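Local coordinates for protein ribose-phosphate pyrophosphokinase (Sulfolobus solfataricus, PDB 4TWB) that transfers the pyrophosphoryl group of ATP to the 1-hydroxyl of ribose 5-phosphate, making PRPP for nucleotide biosynthesis, at residues A8-D13 / V53-D57. Residues are numbered along the deposited sequence; the frame is centred on the assembly and turned at random.
Sequences ATNGID and VQTTD
Two loops beyond the C-terminal ends of neighbouring parallel strands 2-5 and 49-53 of the N-terminal sheet are joined here through Ala8, gripped by Gln54 and Thr55. Thr55 N gives a nearly straight bond to Ala8 O, 2.7 Å long. The Gln54 chain starts off away from Ala8 but bends back at chi2 (-64°), which brings OE1 within 2.6 Å of Ala8 N; the donor lies in the plane of the Gln54 carbonyl, but the bond is bent, 142° at the hydrogen. Ser7 OG bonds to the same OE1, so two partners fix the carboxamide. With an alanine here in place of Gln54, the buried Ala8 N-H would probably be left without its acceptor, and Ser7 OG would lose this partner. In this PRTase-like fold the chain after Ala8 turns through Gly11, the N-cap, into helix 12-20, whose first turn lies over the end of strand 49-53. Val53, the last residue of the strand, makes this packing: CG1 meets Thr9 CG2 at 3.8 Å, with Ile12 CG2 a little farther off, while Val53 CB packs against Asp13 CB. Thr9 OG1 donates a hydrogen bond to Asp13 OD1, 2.7 Å long, coming from above the carboxylate plane. Farther along, Asn10 ND2 sits 3.6 Å from Thr55 CG2, while Thr55 OG1 bonds to Thr270 O.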
loop_
_atom_site.group_PDB
_atom_site.type_symbol
_atom_site.label_atom_id
_atom_site.label_comp_id
_atom_site.label_asym_id
_atom_site.label_seq_id
_atom_site.Cartn_x
_atom_site.Cartn_y
_atom_site.Cartn_z
ATOM N N ALA A 8 8.037 5.120 -9.404
ATOM C CA ALA A 8 8.259 6.391 -8.711
ATOM C C ALA A 8 9.748 6.724 -8.592
ATOM O O ALA A 8 10.401 6.463 -7.585
ATOM C CB ALA A 8 7.591 6.386 -7.340
ATOM N N THR A 9 10.279 7.284 -9.664
ATOM C CA THR A 9 11.621 7.812 -9.692
ATOM C C THR A 9 11.326 9.267 -9.964
ATOM O O THR A 9 10.308 9.577 -10.594
ATOM C CB THR A 9 12.388 7.254 -10.884
ATOM O OG1 THR A 9 11.977 7.938 -12.076
ATOM C CG2 THR A 9 12.109 5.779 -11.040
ATOM N N ASN A 10 12.161 10.184 -9.493
ATOM C CA ASN A 10 11.846 11.582 -9.786
ATOM C C ASN A 10 12.862 12.159 -10.749
ATOM O O ASN A 10 13.354 13.269 -10.584
ATOM C CB ASN A 10 11.723 12.407 -8.510
ATOM C CG ASN A 10 10.497 12.034 -7.700
ATOM O OD1 ASN A 10 9.369 12.392 -8.054
ATOM N ND2 ASN A 10 10.714 11.317 -6.599
ATOM N N GLY A 11 13.166 11.367 -11.769
ATOM C CA GLY A 11 14.209 11.693 -12.714
ATOM C C GLY A 11 15.499 11.042 -12.272
ATOM O O GLY A 11 16.475 11.006 -13.018
ATOM N N ILE A 12 15.502 10.521 -11.052
ATOM C CA ILE A 12 16.730 9.999 -10.470
ATOM C C ILE A 12 17.295 8.811 -11.246
ATOM O O ILE A 12 18.515 8.685 -11.389
ATOM C CB ILE A 12 16.552 9.614 -8.992
ATOM C CG1 ILE A 12 16.365 10.860 -8.139
ATOM C CG2 ILE A 12 17.758 8.845 -8.495
ATOM C CD1 ILE A 12 16.171 10.557 -6.676
ATOM N N ASP A 13 16.413 7.947 -11.744
ATOM C CA ASP A 13 16.844 6.805 -12.549
ATOM C C ASP A 13 17.541 7.270 -13.838
ATOM O O ASP A 13 18.581 6.740 -14.219
ATOM C CB ASP A 13 15.659 5.878 -12.866
ATOM C CG ASP A 13 14.540 6.586 -13.633
ATOM O OD1 ASP A 13 14.329 7.811 -13.432
ATOM O OD2 ASP A 13 13.863 5.909 -14.437
ATOM N N VAL A 53 15.566 1.905 -8.820
ATOM C CA VAL A 53 15.179 3.185 -8.263
ATOM C C VAL A 53 13.670 3.251 -8.022
ATOM O O VAL A 53 12.890 3.286 -8.971
ATOM C CB VAL A 53 15.581 4.328 -9.188
ATOM C CG1 VAL A 53 15.072 5.658 -8.625
ATOM C CG2 VAL A 53 17.094 4.353 -9.358
ATOM N N GLN A 54 13.279 3.248 -6.748
ATOM C CA GLN A 54 11.882 3.379 -6.331
ATOM C C GLN A 54 11.821 4.247 -5.095
ATOM O O GLN A 54 12.259 3.829 -4.032
ATOM C CB GLN A 54 11.272 2.021 -5.957
ATOM C CG GLN A 54 10.273 1.476 -6.947
ATOM C CD GLN A 54 9.037 2.338 -7.086
ATOM O OE1 GLN A 54 8.909 3.097 -8.039
ATOM N NE2 GLN A 54 8.125 2.222 -6.144
ATOM N N THR A 55 11.274 5.447 -5.210
ATOM C CA THR A 55 11.063 6.242 -4.016
ATOM C C THR A 55 9.695 5.889 -3.484
ATOM O O THR A 55 8.876 5.353 -4.215
ATOM C CB THR A 55 11.158 7.747 -4.287
ATOM O OG1 THR A 55 11.343 8.436 -3.047
ATOM C CG2 THR A 55 9.904 8.254 -4.946
ATOM N N THR A 56 9.447 6.170 -2.212
ATOM C CA THR A 56 8.176 5.801 -1.614
ATOM C C THR A 56 7.440 6.989 -1.011
ATOM O O THR A 56 6.780 6.856 0.019
ATOM C CB THR A 56 8.327 4.658 -0.580
ATOM O OG1 THR A 56 9.126 5.097 0.523
ATOM C CG2 THR A 56 8.979 3.440 -1.226
ATOM N N ASP A 57 7.542 8.145 -1.667
ATOM C CA ASP A 57 6.707 9.300 -1.325
ATOM C C ASP A 57 5.218 9.027 -1.604
ATOM O O ASP A 57 4.860 7.943 -2.063
ATOM C CB ASP A 57 7.176 10.567 -2.057
ATOM C CG ASP A 57 7.117 10.440 -3.566
ATOM O OD1 ASP A 57 7.021 11.485 -4.248
ATOM O OD2 ASP A 57 7.169 9.309 -4.079
#